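Glutathione S-transferase 2 (Onchocerca volvulus, PDB 1TU8) transfers glutathione onto electrophilic compounds as a homodimeric pi-class transferase, and appears to play a central role in the parasite's detoxification system. Local coordinates at residues L5-I10 with Q49-Y54; I17-V22 with E190-R195; S43-G48 with D57-Q62. All blocks are in the same frame, centred on the assembly; numbering follows the deposited sequence.

Contact 1 of 3, residues L5-I10 with Q49-Y54; sequences LTYFSI and QLPCLY. With GTX (S-hexylglutathione), chain E.
L50 and P51 meet Y7 and F8 beside the bound S-hexylglutathione, and illustrate how a thioredoxin-like fold turns a strand end into a ligand site. The backbone of L50 grips the cysteinyl unit twice: its N gives a nearly straight bond to GTX O2 (2.9 Å), and its O accepts one from GTX N2 (2.8 Å), so the peptide is held like a partner strand. The cis peptide bond before P51 is a hallmark of this fold, where it usually presents the preceding backbone to the ligand. Y7 brings its OH to within 3.1 Å of GTX SG2, with the sulfur at the edge of the ring; L13 N hydrogen-bonds the same OH. P51 lies alongside Y7, its CD 3.7 Å from Y7 CE2. The F8 ring is filled on both faces, by GTX C5S and, opposite, by L50 CD1 in a CH-pi contact 4.3 Å from the centroid. L50 CG, beside its own backbone N (chi1 -58°), branches two ways: CD1 meets F8, while CD2 packs on T6 CG2 at 3.9 Å. Behind this first shell, T6 and C52 form an antiparallel hydrogen-bonded pair, T6 N to C52 O (2.8 Å) and C52 N to T6 O. T6 OG1 sits at the edge of the Y54 ring, near its CE1 (3.5 Å), and is hydrogen-bonded to D31. L5 and L53 occupy the other face of the sheet, where L5 packs on helix 15-23. Strand 3-8 is bounded by strand 52-55 and, on its other side, by parallel strand 29-33.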
loop_
_atom_site.group_PDB
_atom_site.type_symbol
_atom_site.label_atom_id
_atom_site.label_comp_id
_atom_site.label_asym_id
_atom_site.label_seq_id
_atom_site.Cartn_x
_atom_site.Cartn_y
_atom_site.Cartn_z
ATOM N N LEU A 5 15.625 1.438 -13.105
ATOM C CA LEU A 5 14.866 1.963 -11.982
ATOM C C LEU A 5 15.077 3.458 -11.894
ATOM O O LEU A 5 16.169 3.921 -11.565
ATOM C CB LEU A 5 15.303 1.311 -10.677
ATOM C CG LEU A 5 14.451 1.642 -9.459
ATOM C CD1 LEU A 5 13.053 1.056 -9.629
ATOM C CD2 LEU A 5 15.125 1.114 -8.213
ATOM N N THR A 6 14.022 4.203 -12.179
ATOM C CA THR A 6 14.066 5.653 -12.150
ATOM C C THR A 6 13.485 6.162 -10.837
ATOM O O THR A 6 12.327 5.903 -10.519
ATOM C CB THR A 6 13.289 6.193 -13.348
ATOM O OG1 THR A 6 13.940 5.780 -14.562
ATOM C CG2 THR A 6 13.296 7.708 -13.377
ATOM N N TYR A 7 14.314 6.861 -10.073
ATOM C CA TYR A 7 13.892 7.500 -8.828
ATOM C C TYR A 7 14.799 8.694 -8.536
ATOM O O TYR A 7 15.750 8.970 -9.272
ATOM C CB TYR A 7 13.950 6.493 -7.677
ATOM C CG TYR A 7 13.281 6.949 -6.391
ATOM C CD1 TYR A 7 14.005 7.044 -5.208
ATOM C CD2 TYR A 7 11.919 7.267 -6.354
ATOM C CE1 TYR A 7 13.403 7.447 -4.027
ATOM C CE2 TYR A 7 11.305 7.685 -5.169
ATOM C CZ TYR A 7 12.062 7.764 -4.008
ATOM O OH TYR A 7 11.490 8.158 -2.819
ATOM N N PHE A 8 14.486 9.413 -7.468
ATOM C CA PHE A 8 15.331 10.491 -6.982
ATOM C C PHE A 8 16.620 9.939 -6.390
ATOM O O PHE A 8 16.737 8.737 -6.146
ATOM C CB PHE A 8 14.548 11.349 -5.981
ATOM C CG PHE A 8 13.384 12.041 -6.610
ATOM C CD1 PHE A 8 12.097 11.531 -6.475
ATOM C CD2 PHE A 8 13.580 13.163 -7.410
ATOM C CE1 PHE A 8 11.020 12.148 -7.094
ATOM C CE2 PHE A 8 12.510 13.785 -8.028
ATOM C CZ PHE A 8 11.223 13.272 -7.872
ATOM N N SER A 9 17.593 10.821 -6.180
ATOM C CA SER A 9 18.926 10.431 -5.724
ATOM C C SER A 9 18.946 10.348 -4.198
ATOM O O SER A 9 19.722 11.022 -3.520
ATOM C CB SER A 9 19.977 11.416 -6.276
ATOM O OG SER A 9 21.229 10.769 -6.434
ATOM N N ILE A 10 18.028 9.536 -3.669
ATOM C CA ILE A 10 17.900 9.266 -2.242
ATOM C C ILE A 10 17.520 7.793 -2.077
ATOM O O ILE A 10 17.223 7.110 -3.054
ATOM C CB ILE A 10 16.801 10.161 -1.617
ATOM C CG1 ILE A 10 15.406 9.758 -2.129
ATOM C CG2 ILE A 10 17.049 11.645 -1.932
ATOM C CD1 ILE A 10 14.263 10.450 -1.405
ATOM N N GLN A 49 4.568 10.363 -10.781
ATOM C CA GLN A 49 5.457 10.135 -9.643
ATOM C C GLN A 49 6.405 8.964 -9.865
ATOM O O GLN A 49 6.199 8.138 -10.755
ATOM C CB GLN A 49 4.631 9.902 -8.370
ATOM C CG GLN A 49 3.952 11.167 -7.862
ATOM C CD GLN A 49 3.588 11.118 -6.387
ATOM O OE1 GLN A 49 3.874 12.060 -5.639
ATOM N NE2 GLN A 49 2.956 10.035 -5.965
ATOM N N LEU A 50 7.440 8.925 -9.033
ATOM C CA LEU A 50 8.471 7.892 -9.033
ATOM C C LEU A 50 8.429 7.159 -7.686
ATOM O O LEU A 50 7.901 7.716 -6.712
ATOM C CB LEU A 50 9.832 8.555 -9.223
ATOM C CG LEU A 50 10.007 9.381 -10.497
ATOM C CD1 LEU A 50 11.389 10.019 -10.508
ATOM C CD2 LEU A 50 9.806 8.514 -11.735
ATOM N N PRO A 51 8.971 5.939 -7.574
ATOM C CA PRO A 51 9.782 5.244 -8.590
ATOM C C PRO A 51 9.042 4.631 -9.786
ATOM O O PRO A 51 7.828 4.431 -9.753
ATOM C CB PRO A 51 10.441 4.122 -7.774
ATOM C CG PRO A 51 9.443 3.818 -6.675
ATOM C CD PRO A 51 8.828 5.143 -6.343
ATOM N N CYS A 52 9.810 4.352 -10.838
ATOM C CA CYS A 52 9.349 3.650 -12.032
ATOM C C CYS A 52 10.346 2.564 -12.372
ATOM O O CYS A 52 11.540 2.833 -12.447
ATOM C CB CYS A 52 9.246 4.601 -13.216
ATOM S SG CYS A 52 8.534 3.831 -14.682
ATOM N N LEU A 53 9.868 1.333 -12.566
ATOM C CA LEU A 53 10.696 0.267 -13.096
ATOM C C LEU A 53 10.307 0.016 -14.539
ATOM O O LEU A 53 9.160 -0.308 -14.822
ATOM C CB LEU A 53 10.526 -1.013 -12.282
ATOM C CG LEU A 53 11.363 -2.202 -12.770
ATOM C CD1 LEU A 53 12.835 -2.023 -12.412
ATOM C CD2 LEU A 53 10.828 -3.527 -12.238
ATOM N N TYR A 54 11.267 0.186 -15.443
ATOM C CA TYR A 54 11.117 -0.258 -16.806
ATOM C C TYR A 54 11.648 -1.679 -16.831
ATOM O O TYR A 54 12.832 -1.908 -16.615
ATOM C CB TYR A 54 11.899 0.638 -17.768
ATOM C CG TYR A 54 11.479 2.088 -17.749
ATOM C CD1 TYR A 54 12.067 2.999 -16.865
ATOM C CD2 TYR A 54 10.507 2.559 -18.626
ATOM C CE1 TYR A 54 11.689 4.349 -16.861
ATOM C CE2 TYR A 54 10.126 3.898 -18.625
ATOM C CZ TYR A 54 10.725 4.782 -17.748
ATOM O OH TYR A 54 10.354 6.104 -17.759
HETATM N N1 GTX E . 2.498 5.372 -3.540
HETATM C CA1 GTX E . 3.561 5.799 -4.438
HETATM C C1 GTX E . 4.610 4.725 -4.461
HETATM O O11 GTX E . 4.711 3.923 -3.446
HETATM O O12 GTX E . 5.426 4.576 -5.472
HETATM C CB1 GTX E . 4.127 7.124 -3.935
HETATM C CG1 GTX E . 5.079 7.763 -4.946
HETATM C CD1 GTX E . 5.636 9.071 -4.428
HETATM O OE1 GTX E . 5.117 9.659 -3.276
HETATM N N2 GTX E . 6.618 9.619 -5.145
HETATM C CA2 GTX E . 7.270 10.879 -4.827
HETATM C C2 GTX E . 7.334 11.769 -6.032
HETATM O O2 GTX E . 7.512 11.224 -7.314
HETATM C CB2 GTX E . 8.696 10.598 -4.370
HETATM S SG2 GTX E . 8.722 9.569 -2.885
HETATM C C1S GTX E . 8.693 10.971 -1.735
HETATM C C2S GTX E . 10.092 11.429 -1.307
HETATM C C3S GTX E . 10.768 12.261 -2.391
HETATM C C4S GTX E . 11.770 13.274 -1.850
HETATM C C5S GTX E . 12.416 14.039 -3.005
HETATM C C6S GTX E . 11.451 15.027 -3.651
HETATM N N3 GTX E . 7.196 13.071 -5.824
HETATM C CA3 GTX E . 7.525 14.039 -6.861
HETATM C C3 GTX E . 6.298 14.765 -7.349
HETATM O O31 GTX E . 6.417 15.724 -8.229
HETATM O O32 GTX E . 5.102 14.452 -6.909
#

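Contact 2 of 3, residues I17-V22 with E190-R195; sequences IRLFLV and EYCEKR
V22 and L19 receive the ring of Y191 where helix 15-23 of the thioredoxin-like domain packs against helix 186-197 of the all-helical domain, a domain interface of the glutathione transferase fold. The two segments run at 134° to each other with axes 11.3 Å apart, a spacing wide enough for one aromatic side chain to do most of the bridging. Y191 CG lies anti to its backbone N (chi1 167°), which carries the ring out across the gap, where it crosses V22 and L19 at about right angles. V22 uses both its methyls: CG1 presses on Y191 CB at 3.7 Å, and CG2 lies over one ring face, 4.1 Å from the centroid and 23° off the normal, in a CH-pi contact. L19 reaches in with a single methyl; its CD2 approaches Y191 CE1 obliquely at 3.9 Å and also touches C192 SG (4.0 Å). R18 takes part through its aliphatic stem alone. Its chain starts beside the backbone N and then runs extended from CG to NE, passing the phenol and delivering the guanidinium elsewhere: NE to a salt bridge with D30, NH1 to E15 and I10 O, and NH2 to F8 O. No hydrogen bond links the two segments directly. Polar coupling instead runs through E15, one turn before R18, whose carboxylate forms salt bridges with R18 and R195 and hydrogen-bonds Y191 OH; the shared acid probably offsets part of the positive charge of the two arginines. R18 CD itself comes within 3.5 Å of Y191 OH.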
loop_
_atom_site.group_PDB
_atom_site.type_symbol
_atom_site.label_atom_id
_atom_site.label_comp_id
_atom_site.label_asym_id
_atom_site.label_seq_id
_atom_site.Cartn_x
_atom_site.Cartn_y
_atom_site.Cartn_z
ATOM N N ILE A 17 13.597 -1.865 -3.352
ATOM C CA ILE A 17 13.671 -2.409 -4.702
ATOM C C ILE A 17 15.142 -2.553 -5.129
ATOM O O ILE A 17 15.542 -3.585 -5.644
ATOM C CB ILE A 17 12.878 -1.526 -5.703
ATOM C CG1 ILE A 17 11.385 -1.534 -5.346
ATOM C CG2 ILE A 17 13.068 -2.033 -7.123
ATOM C CD1 ILE A 17 10.632 -0.331 -5.840
ATOM N N ARG A 18 15.947 -1.532 -4.871
ATOM C CA ARG A 18 17.383 -1.614 -5.151
ATOM C C ARG A 18 18.011 -2.789 -4.406
ATOM O O ARG A 18 18.772 -3.559 -4.988
ATOM C CB ARG A 18 18.093 -0.313 -4.771
ATOM C CG ARG A 18 17.631 0.941 -5.567
ATOM C CD ARG A 18 18.480 2.172 -5.257
ATOM N NE ARG A 18 18.087 3.378 -6.003
ATOM C CZ ARG A 18 17.582 4.488 -5.467
ATOM N NH1 ARG A 18 17.330 4.580 -4.161
ATOM N NH2 ARG A 18 17.290 5.522 -6.260
ATOM N N LEU A 19 17.681 -2.929 -3.123
ATOM C CA LEU A 19 18.208 -4.005 -2.286
ATOM C C LEU A 19 17.839 -5.389 -2.846
ATOM O O LEU A 19 18.687 -6.264 -2.927
ATOM C CB LEU A 19 17.700 -3.856 -0.846
ATOM C CG LEU A 19 18.220 -2.633 -0.077
ATOM C CD1 LEU A 19 17.401 -2.376 1.175
ATOM C CD2 LEU A 19 19.675 -2.815 0.266
ATOM N N PHE A 20 16.582 -5.569 -3.246
ATOM C CA PHE A 20 16.108 -6.803 -3.892
ATOM C C PHE A 20 16.946 -7.101 -5.143
ATOM O O PHE A 20 17.450 -8.212 -5.306
ATOM C CB PHE A 20 14.625 -6.652 -4.272
ATOM C CG PHE A 20 14.002 -7.871 -4.918
ATOM C CD1 PHE A 20 13.042 -8.610 -4.239
ATOM C CD2 PHE A 20 14.324 -8.247 -6.213
ATOM C CE1 PHE A 20 12.439 -9.712 -4.833
ATOM C CE2 PHE A 20 13.727 -9.361 -6.807
ATOM C CZ PHE A 20 12.789 -10.088 -6.118
ATOM N N LEU A 21 17.100 -6.111 -6.014
ATOM C CA LEU A 21 17.804 -6.316 -7.282
ATOM C C LEU A 21 19.271 -6.673 -7.044
ATOM O O LEU A 21 19.777 -7.651 -7.600
ATOM C CB LEU A 21 17.689 -5.085 -8.173
ATOM C CG LEU A 21 16.268 -4.779 -8.650
ATOM C CD1 LEU A 21 16.183 -3.369 -9.190
ATOM C CD2 LEU A 21 15.789 -5.807 -9.680
ATOM N N VAL A 22 19.936 -5.894 -6.202
ATOM C CA VAL A 22 21.346 -6.098 -5.898
ATOM C C VAL A 22 21.589 -7.492 -5.296
ATOM O O VAL A 22 22.459 -8.243 -5.750
ATOM C CB VAL A 22 21.865 -5.002 -4.926
ATOM C CG1 VAL A 22 23.217 -5.366 -4.347
ATOM C CG2 VAL A 22 21.942 -3.632 -5.636
ATOM N N GLU A 190 28.345 -5.235 0.630
ATOM C CA GLU A 190 29.132 -4.469 -0.334
ATOM C C GLU A 190 28.374 -3.225 -0.815
ATOM O O GLU A 190 28.900 -2.113 -0.805
ATOM C CB GLU A 190 29.458 -5.376 -1.521
ATOM C CG GLU A 190 30.299 -4.751 -2.617
ATOM C CD GLU A 190 30.737 -5.779 -3.631
ATOM O OE1 GLU A 190 29.855 -6.363 -4.299
ATOM O OE2 GLU A 190 31.953 -6.018 -3.747
ATOM N N TYR A 191 27.124 -3.423 -1.219
ATOM C CA TYR A 191 26.306 -2.336 -1.751
ATOM C C TYR A 191 26.040 -1.269 -0.706
ATOM O O TYR A 191 26.158 -0.083 -0.994
ATOM C CB TYR A 191 24.970 -2.877 -2.275
ATOM C CG TYR A 191 23.951 -1.802 -2.559
ATOM C CD1 TYR A 191 22.938 -1.534 -1.651
ATOM C CD2 TYR A 191 23.998 -1.055 -3.736
ATOM C CE1 TYR A 191 22.004 -0.556 -1.889
ATOM C CE2 TYR A 191 23.058 -0.066 -3.992
ATOM C CZ TYR A 191 22.061 0.174 -3.053
ATOM O OH TYR A 191 21.129 1.140 -3.268
ATOM N N CYS A 192 25.673 -1.690 0.502
ATOM C CA CYS A 192 25.294 -0.760 1.566
ATOM C C CYS A 192 26.498 0.060 2.062
ATOM O O CYS A 192 26.363 1.238 2.366
ATOM C CB CYS A 192 24.663 -1.499 2.748
ATOM S SG CYS A 192 23.003 -2.154 2.419
ATOM N N GLU A 193 27.661 -0.573 2.142
ATOM C CA GLU A 193 28.877 0.118 2.578
ATOM C C GLU A 193 29.354 1.168 1.569
ATOM O O GLU A 193 29.789 2.249 1.967
ATOM C CB GLU A 193 29.975 -0.892 2.916
ATOM C CG GLU A 193 29.708 -1.586 4.241
ATOM C CD GLU A 193 30.714 -2.665 4.589
ATOM O OE1 GLU A 193 30.504 -3.340 5.615
ATOM O OE2 GLU A 193 31.711 -2.845 3.853
ATOM N N LYS A 194 29.240 0.867 0.276
ATOM C CA LYS A 194 29.535 1.842 -0.780
ATOM C C LYS A 194 28.537 3.013 -0.758
ATOM O O LYS A 194 28.911 4.173 -0.908
ATOM C CB LYS A 194 29.493 1.175 -2.163
ATOM C CG LYS A 194 30.768 0.451 -2.561
ATOM C CD LYS A 194 30.502 -0.642 -3.614
ATOM C CE LYS A 194 31.794 -1.190 -4.247
ATOM N NZ LYS A 194 32.389 -2.367 -3.511
ATOM N N ARG A 195 27.260 2.688 -0.569
ATOM C CA ARG A 195 26.199 3.691 -0.480
ATOM C C ARG A 195 26.442 4.641 0.693
ATOM O O ARG A 195 26.333 5.860 0.555
ATOM C CB ARG A 195 24.851 2.987 -0.326
ATOM C CG ARG A 195 23.624 3.898 -0.209
ATOM C CD ARG A 195 22.388 3.132 0.239
ATOM N NE ARG A 195 22.600 2.564 1.562
ATOM C CZ ARG A 195 21.885 1.592 2.118
ATOM N NH1 ARG A 195 20.862 1.043 1.488
ATOM N NH2 ARG A 195 22.185 1.171 3.332
#

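Contact 3 of 3, residues S43-G48 with D57-Q62; sequences SQFQFG and DQQIVQ. With GTX (S-hexylglutathione), chain E.
F47 and V61 meet where a type I turn, F45 to G48, abuts the edge strand 58-61 of the thioredoxin-like sheet. V61 is the common wedge among three side chains. Its CG2 lies 3.8 Å from F47 CD1 and 4.0 Å from Q46 CB, while CG1 approaches the F45 ring obliquely, 4.1 Å from CD2. This branch placement follows from the V61 rotamer, which leaves CG2 flanked by its own N and C. F47 also crosses Q62 at about a right angle, with CE1 3.9 Å from Q62 CG; Q62, a probable glutathione ligand, stands at the N-cap of helix 63-73. Beyond, F47 packs on G93 of the second subunit, consistent with the aromatic key that locks pi-class dimers together. The side chains of Q46 and Q59 run antiparallel, side by side, their amide planes 39° apart. Q59 runs out straight, its chi1 of -175° aiming the chain across to the loop. There the Q59 side chain crosses that of F45 at about a right angle, NE2 3.4 Å from F45 CD2. The same nitrogen donates to Q44 O at 2.9 Å, arriving above the carbonyl plane, 41° out of it.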
loop_
_atom_site.group_PDB
_atom_site.type_symbol
_atom_site.label_atom_id
_atom_site.label_comp_id
_atom_site.label_asym_id
_atom_site.label_seq_id
_atom_site.Cartn_x
_atom_site.Cartn_y
_atom_site.Cartn_z
ATOM N N SER A 43 4.975 13.986 -16.776
ATOM C CA SER A 43 3.799 13.441 -17.466
ATOM C C SER A 43 4.025 12.075 -18.132
ATOM O O SER A 43 3.069 11.441 -18.598
ATOM C CB SER A 43 3.285 14.438 -18.514
ATOM O OG SER A 43 4.281 14.703 -19.488
ATOM N N GLN A 44 5.274 11.619 -18.186
ATOM C CA GLN A 44 5.580 10.303 -18.748
ATOM C C GLN A 44 5.189 9.146 -17.815
ATOM O O GLN A 44 5.162 7.994 -18.240
ATOM C CB GLN A 44 7.068 10.197 -19.066
ATOM C CG GLN A 44 7.563 11.172 -20.131
ATOM C CD GLN A 44 9.053 11.031 -20.380
ATOM O OE1 GLN A 44 9.635 9.983 -20.100
ATOM N NE2 GLN A 44 9.675 12.086 -20.892
ATOM N N PHE A 45 4.905 9.459 -16.550
ATOM C CA PHE A 45 4.579 8.450 -15.543
ATOM C C PHE A 45 3.088 8.464 -15.232
ATOM O O PHE A 45 2.471 9.519 -15.177
ATOM C CB PHE A 45 5.437 8.688 -14.300
ATOM C CG PHE A 45 6.902 8.711 -14.615
ATOM C CD1 PHE A 45 7.568 9.913 -14.823
ATOM C CD2 PHE A 45 7.588 7.522 -14.812
ATOM C CE1 PHE A 45 8.918 9.925 -15.166
ATOM C CE2 PHE A 45 8.936 7.529 -15.155
ATOM C CZ PHE A 45 9.597 8.732 -15.333
ATOM N N GLN A 46 2.532 7.279 -15.024
ATOM C CA GLN A 46 1.083 7.081 -14.972
ATOM C C GLN A 46 0.394 7.873 -13.846
ATOM O O GLN A 46 -0.765 8.272 -13.986
ATOM C CB GLN A 46 0.747 5.585 -14.872
ATOM C CG GLN A 46 1.046 4.765 -16.151
ATOM C CD GLN A 46 2.376 4.009 -16.106
ATOM O OE1 GLN A 46 2.475 2.872 -16.585
ATOM N NE2 GLN A 46 3.389 4.634 -15.549
ATOM N N PHE A 47 1.099 8.112 -12.743
ATOM C CA PHE A 47 0.567 8.918 -11.635
ATOM C C PHE A 47 1.404 10.176 -11.379
ATOM O O PHE A 47 1.259 10.839 -10.345
ATOM C CB PHE A 47 0.428 8.075 -10.351
ATOM C CG PHE A 47 -0.507 6.917 -10.500
ATOM C CD1 PHE A 47 -0.033 5.605 -10.469
ATOM C CD2 PHE A 47 -1.867 7.130 -10.703
ATOM C CE1 PHE A 47 -0.892 4.540 -10.626
ATOM C CE2 PHE A 47 -2.739 6.056 -10.870
ATOM C CZ PHE A 47 -2.248 4.759 -10.832
ATOM N N GLY A 48 2.273 10.510 -12.333
ATOM C CA GLY A 48 3.131 11.677 -12.232
ATOM C C GLY A 48 4.191 11.586 -11.146
ATOM O O GLY A 48 4.662 12.607 -10.649
ATOM N N ASP A 57 9.902 -3.790 -22.057
ATOM C CA ASP A 57 8.998 -2.808 -22.653
ATOM C C ASP A 57 7.899 -2.332 -21.691
ATOM O O ASP A 57 7.159 -1.405 -22.024
ATOM C CB ASP A 57 8.321 -3.416 -23.900
ATOM C CG ASP A 57 9.124 -3.212 -25.185
ATOM O OD1 ASP A 57 9.946 -4.120 -25.580
ATOM O OD2 ASP A 57 8.977 -2.130 -25.869
ATOM N N GLN A 58 7.805 -2.949 -20.510
ATOM C CA GLN A 58 6.794 -2.597 -19.500
ATOM C C GLN A 58 7.250 -1.409 -18.666
ATOM O O GLN A 58 8.398 -1.359 -18.246
ATOM C CB GLN A 58 6.545 -3.760 -18.538
ATOM C CG GLN A 58 6.195 -5.074 -19.175
ATOM C CD GLN A 58 6.196 -6.214 -18.170
ATOM O OE1 GLN A 58 6.952 -7.185 -18.319
ATOM N NE2 GLN A 58 5.365 -6.098 -17.137
ATOM N N GLN A 59 6.349 -0.463 -18.429
ATOM C CA GLN A 59 6.597 0.667 -17.544
ATOM C C GLN A 59 5.713 0.523 -16.307
ATOM O O GLN A 59 4.489 0.610 -16.396
ATOM C CB GLN A 59 6.287 1.989 -18.252
ATOM C CG GLN A 59 6.648 3.203 -17.416
ATOM C CD GLN A 59 6.156 4.516 -17.987
ATOM O OE1 GLN A 59 5.336 4.543 -18.906
ATOM N NE2 GLN A 59 6.651 5.611 -17.434
ATOM N N ILE A 60 6.345 0.305 -15.158
ATOM C CA ILE A 60 5.648 -0.027 -13.922
ATOM C C ILE A 60 5.980 1.001 -12.856
ATOM O O ILE A 60 7.112 1.065 -12.381
ATOM C CB ILE A 60 6.040 -1.436 -13.405
ATOM C CG1 ILE A 60 5.950 -2.487 -14.521
ATOM C CG2 ILE A 60 5.136 -1.836 -12.230
ATOM C CD1 ILE A 60 6.664 -3.775 -14.204
ATOM N N VAL A 61 4.981 1.789 -12.475
ATOM C CA VAL A 61 5.097 2.686 -11.333
ATOM C C VAL A 61 4.436 2.043 -10.117
ATOM O O VAL A 61 3.872 0.951 -10.218
ATOM C CB VAL A 61 4.499 4.091 -11.613
ATOM C CG1 VAL A 61 5.313 4.823 -12.696
ATOM C CG2 VAL A 61 3.033 4.011 -11.999
ATOM N N GLN A 62 4.562 2.723 -8.977
ATOM C CA GLN A 62 4.042 2.308 -7.671
ATOM C C GLN A 62 4.989 1.296 -7.020
ATOM O O GLN A 62 5.048 0.133 -7.426
ATOM C CB GLN A 62 2.595 1.776 -7.753
ATOM C CG GLN A 62 1.545 2.838 -8.052
ATOM C CD GLN A 62 1.281 3.801 -6.896
ATOM O OE1 GLN A 62 0.585 4.811 -7.068
ATOM N NE2 GLN A 62 1.841 3.510 -5.741
HETATM N N1 GTX E . 2.498 5.372 -3.540
HETATM C CA1 GTX E . 3.561 5.799 -4.438
HETATM C C1 GTX E . 4.610 4.725 -4.461
HETATM O O11 GTX E . 4.711 3.923 -3.446
HETATM O O12 GTX E . 5.426 4.576 -5.472
HETATM C CB1 GTX E . 4.127 7.124 -3.935
HETATM C CG1 GTX E . 5.079 7.763 -4.946
HETATM C CD1 GTX E . 5.636 9.071 -4.428
HETATM O OE1 GTX E . 5.117 9.659 -3.276
HETATM N N2 GTX E . 6.618 9.619 -5.145
HETATM C CA2 GTX E . 7.270 10.879 -4.827
HETATM C C2 GTX E . 7.334 11.769 -6.032
HETATM O O2 GTX E . 7.512 11.224 -7.314
HETATM C CB2 GTX E . 8.696 10.598 -4.370
HETATM S SG2 GTX E . 8.722 9.569 -2.885
HETATM C C1S GTX E . 8.693 10.971 -1.735
HETATM C C2S GTX E . 10.092 11.429 -1.307
HETATM C C3S GTX E . 10.768 12.261 -2.391
HETATM C C4S GTX E . 11.770 13.274 -1.850
HETATM C C5S GTX E . 12.416 14.039 -3.005
HETATM C C6S GTX E . 11.451 15.027 -3.651
HETATM N N3 GTX E . 7.196 13.071 -5.824
HETATM C CA3 GTX E . 7.525 14.039 -6.861
HETATM C C3 GTX E . 6.298 14.765 -7.349
HETATM O O31 GTX E . 6.417 15.724 -8.229
HETATM O O32 GTX E . 5.102 14.452 -6.909
#

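Contact 1 is the buried core of the three, whereas contacts 2 and 3 are partly buried and join different pieces of the fold: two domains in contact 2, a loop and an edge strand beside the second subunit in contact 3. Contacts 1 and 3 share a sheet and a ligand; L53 N bonds to I60 O, and F45 packs on C52. Contact 2 meets contact 1 through R18, near the end of strand 3-8, yet stays clear of contact 3. Their chemistry follows their place: paired backbone bonds in contact 1, apolar packing tied by ion pairs through E15 in contact 2, and one glutamine-to-carbonyl bond among aromatic and valine side chains in contact 3.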